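Side-chain contacts in N-terminus Plasma serine protease inhibitor (Homo sapiens, PDB 3DY0), which inhibits serine proteases in blood plasma and other body fluids and secretions in a heparin-dependent manner, acting as a suicide serpin: residues Gln80-Pro85 and Phe89-Gly94; Ala295-Ile300 and Ser304-Ser309. All blocks are in the same frame, centred on the assembly; numbering follows the deposited sequence.

Contact 1. Residues Gln80-Pro85 and Phe89-Gly94; sequences QELNQP and FQLSLG
Leu82 lies over Leu91 and Leu93, its CA 6.7 Å from the CA of Ser92 between them, where the chain leaves its helix in a type I turn from Glu81 to Gln84 and then returns as a strand. The turn is closed by Gln84 N bonding to Glu81 O at 3.1 Å. Leu82 carries the contact alone from its segment. With CG anti to its own carbonyl carbon (chi1 -67°), the side chain drops onto the strand and its two methyls divide the work. Leu82 CD1 rests against Leu93 CB at 3.6 Å, with Leu93 CD2 a little farther off, while Leu82 CD2 meets Leu91 CD2 at 3.8 Å. The leucine fork therefore straddles Ser92, whose CB points away from the turn. No direct hydrogen bond joins the segments; instead, one water donates to Leu82 O at 2.7 Å and to Leu91 O at 2.9 Å, so the water bridges the two carbonyls. Leu93 also packs against Leu78 and Leu79, so the end of helix 65-81 lies on strand 90-99, which is hydrogen-bonded in turn to the antiparallel strand 159-172 of the large serpin sheet.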
loop_
_atom_site.group_PDB
_atom_site.type_symbol
_atom_site.label_atom_id
_atom_site.label_comp_id
_atom_site.label_asym_id
_atom_site.label_seq_id
_atom_site.Cartn_x
_atom_site.Cartn_y
_atom_site.Cartn_z
ATOM N N GLN A 80 -17.758 -2.700 -2.449
ATOM C CA GLN A 80 -18.935 -3.521 -2.701
ATOM C C GLN A 80 -18.574 -4.721 -3.568
ATOM O O GLN A 80 -19.081 -5.823 -3.359
ATOM C CB GLN A 80 -20.028 -2.690 -3.380
ATOM C CG GLN A 80 -20.607 -1.599 -2.490
ATOM C CD GLN A 80 -21.669 -0.770 -3.186
ATOM O OE1 GLN A 80 -22.243 0.146 -2.595
ATOM N NE2 GLN A 80 -21.934 -1.085 -4.447
ATOM N N GLU A 81 -17.692 -4.503 -4.538
ATOM C CA GLU A 81 -17.259 -5.572 -5.429
ATOM C C GLU A 81 -16.533 -6.653 -4.638
ATOM O O GLU A 81 -16.678 -7.840 -4.920
ATOM C CB GLU A 81 -16.338 -5.024 -6.523
ATOM C CG GLU A 81 -17.077 -4.337 -7.663
ATOM C CD GLU A 81 -16.135 -3.760 -8.705
ATOM O OE1 GLU A 81 -16.621 -3.324 -9.771
ATOM O OE2 GLU A 81 -14.911 -3.737 -8.456
ATOM N N LEU A 82 -15.759 -6.239 -3.640
ATOM C CA LEU A 82 -15.019 -7.192 -2.825
ATOM C C LEU A 82 -15.914 -7.955 -1.856
ATOM O O LEU A 82 -15.447 -8.850 -1.152
ATOM C CB LEU A 82 -13.896 -6.478 -2.065
ATOM C CG LEU A 82 -12.795 -5.933 -2.978
ATOM C CD1 LEU A 82 -11.770 -5.167 -2.165
ATOM C CD2 LEU A 82 -12.133 -7.091 -3.717
ATOM N N ASN A 83 -17.195 -7.599 -1.813
ATOM C CA ASN A 83 -18.133 -8.296 -0.940
ATOM C C ASN A 83 -18.526 -9.593 -1.626
ATOM O O ASN A 83 -19.120 -10.484 -1.014
ATOM C CB ASN A 83 -19.373 -7.445 -0.669
ATOM C CG ASN A 83 -19.112 -6.350 0.345
ATOM O OD1 ASN A 83 -18.582 -6.609 1.426
ATOM N ND2 ASN A 83 -19.488 -5.122 0.007
ATOM N N GLN A 84 -18.195 -9.683 -2.909
ATOM C CA GLN A 84 -18.463 -10.878 -3.693
ATOM C C GLN A 84 -17.194 -11.709 -3.576
ATOM O O GLN A 84 -16.091 -11.164 -3.542
ATOM C CB GLN A 84 -18.718 -10.520 -5.160
ATOM N N PRO A 85 -17.331 -13.039 -3.502
ATOM C CA PRO A 85 -16.150 -13.897 -3.384
ATOM C C PRO A 85 -15.225 -13.802 -4.592
ATOM O O PRO A 85 -15.671 -13.922 -5.732
ATOM C CB PRO A 85 -16.756 -15.288 -3.214
ATOM C CG PRO A 85 -18.011 -15.200 -4.026
ATOM C CD PRO A 85 -18.558 -13.843 -3.631
ATOM N N PHE A 89 -8.613 -16.565 -5.607
ATOM C CA PHE A 89 -7.733 -16.087 -4.547
ATOM C C PHE A 89 -8.491 -15.335 -3.461
ATOM O O PHE A 89 -9.714 -15.433 -3.359
ATOM C CB PHE A 89 -6.641 -15.188 -5.137
ATOM C CG PHE A 89 -7.158 -13.925 -5.758
ATOM C CD1 PHE A 89 -6.824 -12.685 -5.219
ATOM C CD2 PHE A 89 -7.976 -13.967 -6.885
ATOM C CE1 PHE A 89 -7.292 -11.506 -5.790
ATOM C CE2 PHE A 89 -8.451 -12.792 -7.465
ATOM C CZ PHE A 89 -8.108 -11.558 -6.918
ATOM N N GLN A 90 -7.760 -14.580 -2.648
ATOM C CA GLN A 90 -8.382 -13.837 -1.564
ATOM C C GLN A 90 -7.929 -12.385 -1.510
ATOM O O GLN A 90 -6.735 -12.088 -1.575
ATOM C CB GLN A 90 -8.073 -14.519 -0.230
ATOM C CG GLN A 90 -8.793 -13.922 0.970
ATOM C CD GLN A 90 -8.578 -14.727 2.243
ATOM O OE1 GLN A 90 -9.104 -14.387 3.304
ATOM N NE2 GLN A 90 -7.800 -15.802 2.142
ATOM N N LEU A 91 -8.898 -11.484 -1.409
ATOM C CA LEU A 91 -8.617 -10.060 -1.314
ATOM C C LEU A 91 -9.677 -9.399 -0.454
ATOM O O LEU A 91 -10.854 -9.356 -0.821
ATOM C CB LEU A 91 -8.595 -9.402 -2.695
ATOM C CG LEU A 91 -8.398 -7.881 -2.647
ATOM C CD1 LEU A 91 -7.129 -7.543 -1.860
ATOM C CD2 LEU A 91 -8.314 -7.327 -4.061
ATOM N N SER A 92 -9.251 -8.891 0.699
ATOM C CA SER A 92 -10.150 -8.223 1.630
ATOM C C SER A 92 -9.687 -6.787 1.849
ATOM O O SER A 92 -8.489 -6.525 1.945
ATOM C CB SER A 92 -10.165 -8.971 2.966
ATOM O OG SER A 92 -11.023 -8.339 3.899
ATOM N N LEU A 93 -10.640 -5.864 1.923
ATOM C CA LEU A 93 -10.332 -4.451 2.133
ATOM C C LEU A 93 -11.437 -3.890 3.025
ATOM O O LEU A 93 -12.618 -4.057 2.725
ATOM C CB LEU A 93 -10.324 -3.726 0.786
ATOM C CG LEU A 93 -9.935 -2.247 0.731
ATOM C CD1 LEU A 93 -8.489 -2.069 1.158
ATOM C CD2 LEU A 93 -10.137 -1.736 -0.696
ATOM N N GLY A 94 -11.064 -3.231 4.118
ATOM C CA GLY A 94 -12.082 -2.699 5.008
ATOM C C GLY A 94 -11.678 -1.479 5.808
ATOM O O GLY A 94 -10.501 -1.120 5.875
HETATM O O HOH W 1 -13.371 -9.485 0.535
#

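Contact 2. Residues Ala295-Ile300 and Ser304-Ser309; sequences ADLSGI and SNIQVS
Ile306 O receives a short hydrogen bond from a water at 2.6 Å, and the same water donates a longer one to Ala295 O at 3.2 Å, tying together two backbones that share no direct hydrogen bond. Beside this bridge the contact is apolar. Leu297 lies against the start of the strand: its CB meets CG2 of Ile306 at 3.8 Å, and its CD1 reaches over the backbone to CA of Gln307 at 3.7 Å, then more loosely to the side chain of Val308. Ile306 uses both its branches. CG1 stands anti to the backbone N (chi1 -178°) and the chain runs on extended, which carries CD1 to CG2 of Ile300 while CG2 stays with Leu297; Ile300 was modelled in two conformers, so the closeness of Ile306 CD1 to Ile300 CG2 is doubtful. Ala295 CB fills in against CB of Gln307 at 4.0 Å. Asp296 closes an Asx turn: its OD1 takes Ser298 OG on its syn lone pair at 2.8 Å and Ser298 N nearly head-on at 3.3 Å; OD2 is held by Ser49. Leu43 of helix 33-45 packs on Leu297 and Val308, and Phe334 on Ile300 and Val308. The Asx turn lies in the loop leading into strand 307-319, which pairs with strand 323-335, and the latter carries the reactive-centre loop inserted into the main sheet, as in cleaved serpins.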
loop_
_atom_site.group_PDB
_atom_site.type_symbol
_atom_site.label_atom_id
_atom_site.label_comp_id
_atom_site.label_asym_id
_atom_site.label_seq_id
_atom_site.Cartn_x
_atom_site.Cartn_y
_atom_site.Cartn_z
ATOM N N ALA A 295 -5.450 22.651 11.130
ATOM C CA ALA A 295 -6.207 21.673 10.367
ATOM C C ALA A 295 -7.678 22.057 10.393
ATOM O O ALA A 295 -8.195 22.486 11.427
ATOM C CB ALA A 295 -6.032 20.292 10.976
ATOM N N ASP A 296 -8.345 21.926 9.252
ATOM C CA ASP A 296 -9.771 22.201 9.181
ATOM C C ASP A 296 -10.431 20.831 9.068
ATOM O O ASP A 296 -10.509 20.255 7.980
ATOM C CB ASP A 296 -10.121 23.047 7.955
ATOM C CG ASP A 296 -11.616 23.329 7.843
ATOM O OD1 ASP A 296 -12.396 22.763 8.641
ATOM O OD2 ASP A 296 -12.011 24.107 6.951
ATOM N N LEU A 297 -10.869 20.299 10.205
ATOM C CA LEU A 297 -11.528 19.000 10.241
ATOM C C LEU A 297 -12.931 19.183 10.809
ATOM O O LEU A 297 -13.434 18.339 11.547
ATOM C CB LEU A 297 -10.725 18.021 11.102
ATOM C CG LEU A 297 -9.403 17.570 10.469
ATOM C CD1 LEU A 297 -8.560 16.828 11.488
ATOM C CD2 LEU A 297 -9.701 16.696 9.255
ATOM N N SER A 298 -13.548 20.302 10.440
ATOM C CA SER A 298 -14.891 20.647 10.884
ATOM C C SER A 298 -15.922 19.609 10.456
ATOM O O SER A 298 -17.000 19.521 11.041
ATOM C CB SER A 298 -15.279 22.022 10.331
ATOM O OG SER A 298 -15.105 22.067 8.924
ATOM N N GLY A 299 -15.586 18.824 9.439
ATOM C CA GLY A 299 -16.506 17.806 8.965
ATOM C C GLY A 299 -16.554 16.562 9.836
ATOM O O GLY A 299 -17.541 15.831 9.820
ATOM N N ILE A 300 -15.506 16.305 10.612
ATOM C CA ILE A 300 -15.512 15.119 11.464
ATOM C C ILE A 300 -16.013 15.421 12.874
ATOM O O ILE A 300 -16.656 14.582 13.506
ATOM C CB ILE A 300 -14.111 14.475 11.560
ATOM C CG1 ILE A 300 -14.178 13.229 12.446
ATOM C CG2 ILE A 300 -13.114 15.475 12.117
ATOM C CD1 ILE A 300 -12.868 12.473 12.563
ATOM N N SER A 304 -13.084 21.766 19.210
ATOM C CA SER A 304 -11.926 22.595 18.902
ATOM C C SER A 304 -10.595 21.847 18.949
ATOM O O SER A 304 -10.450 20.843 19.649
ATOM C CB SER A 304 -11.854 23.785 19.868
ATOM O OG SER A 304 -12.893 24.717 19.632
ATOM N N ASN A 305 -9.634 22.360 18.188
ATOM C CA ASN A 305 -8.283 21.814 18.121
ATOM C C ASN A 305 -8.168 20.345 17.717
ATOM O O ASN A 305 -7.334 19.616 18.256
ATOM C CB ASN A 305 -7.577 22.027 19.466
ATOM C CG ASN A 305 -6.071 21.864 19.370
ATOM O OD1 ASN A 305 -5.407 22.557 18.597
ATOM N ND2 ASN A 305 -5.521 20.951 20.163
ATOM N N ILE A 306 -8.997 19.905 16.776
ATOM C CA ILE A 306 -8.917 18.520 16.322
ATOM C C ILE A 306 -7.973 18.475 15.124
ATOM O O ILE A 306 -8.096 19.270 14.191
ATOM C CB ILE A 306 -10.299 17.957 15.908
ATOM C CG1 ILE A 306 -10.150 16.487 15.494
ATOM C CG2 ILE A 306 -10.890 18.782 14.772
ATOM C CD1 ILE A 306 -11.458 15.800 15.145
ATOM N N GLN A 307 -7.027 17.545 15.161
ATOM C CA GLN A 307 -6.058 17.402 14.084
ATOM C C GLN A 307 -5.548 15.973 14.067
ATOM O O GLN A 307 -5.802 15.207 14.991
ATOM C CB GLN A 307 -4.886 18.360 14.305
ATOM C CG GLN A 307 -4.216 18.192 15.662
ATOM C CD GLN A 307 -3.318 19.361 16.028
ATOM O OE1 GLN A 307 -2.236 19.535 15.465
ATOM N NE2 GLN A 307 -3.770 20.175 16.976
ATOM N N VAL A 308 -4.837 15.615 13.007
ATOM C CA VAL A 308 -4.283 14.278 12.900
ATOM C C VAL A 308 -2.864 14.326 13.449
ATOM O O VAL A 308 -2.011 15.033 12.914
ATOM C CB VAL A 308 -4.258 13.804 11.433
ATOM C CG1 VAL A 308 -3.551 12.459 11.324
ATOM C CG2 VAL A 308 -5.687 13.696 10.905
ATOM N N SER A 309 -2.626 13.593 14.532
ATOM C CA SER A 309 -1.304 13.553 15.149
ATOM C C SER A 309 -0.357 12.724 14.299
ATOM O O SER A 309 0.812 13.073 14.131
ATOM C CB SER A 309 -1.391 12.967 16.562
ATOM O OG SER A 309 -2.062 11.720 16.572
HETATM O O HOH W 2 -8.958 21.672 14.399
#

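Both contacts set a turn or loop against a strand or its approach, on the same large sheet, yet their centres lie 31 Å apart and their nearest atoms about 15 Å. Contact 1 is partly buried and narrow, one leucine just past a helix end set across two strand leucines. Contact 2 is more deeply buried, though farther from the chain's centre, and spreads its apolar surface over six residues. Each has a water joining two backbone carbonyls in place of a direct hydrogen bond. Contact 2 also has an Asx turn held by a carboxylate and lies at the start of strand 307-319, paired with inserted strand 323-335; contact 1 lies on strand 90-99, paired with strand 159-172.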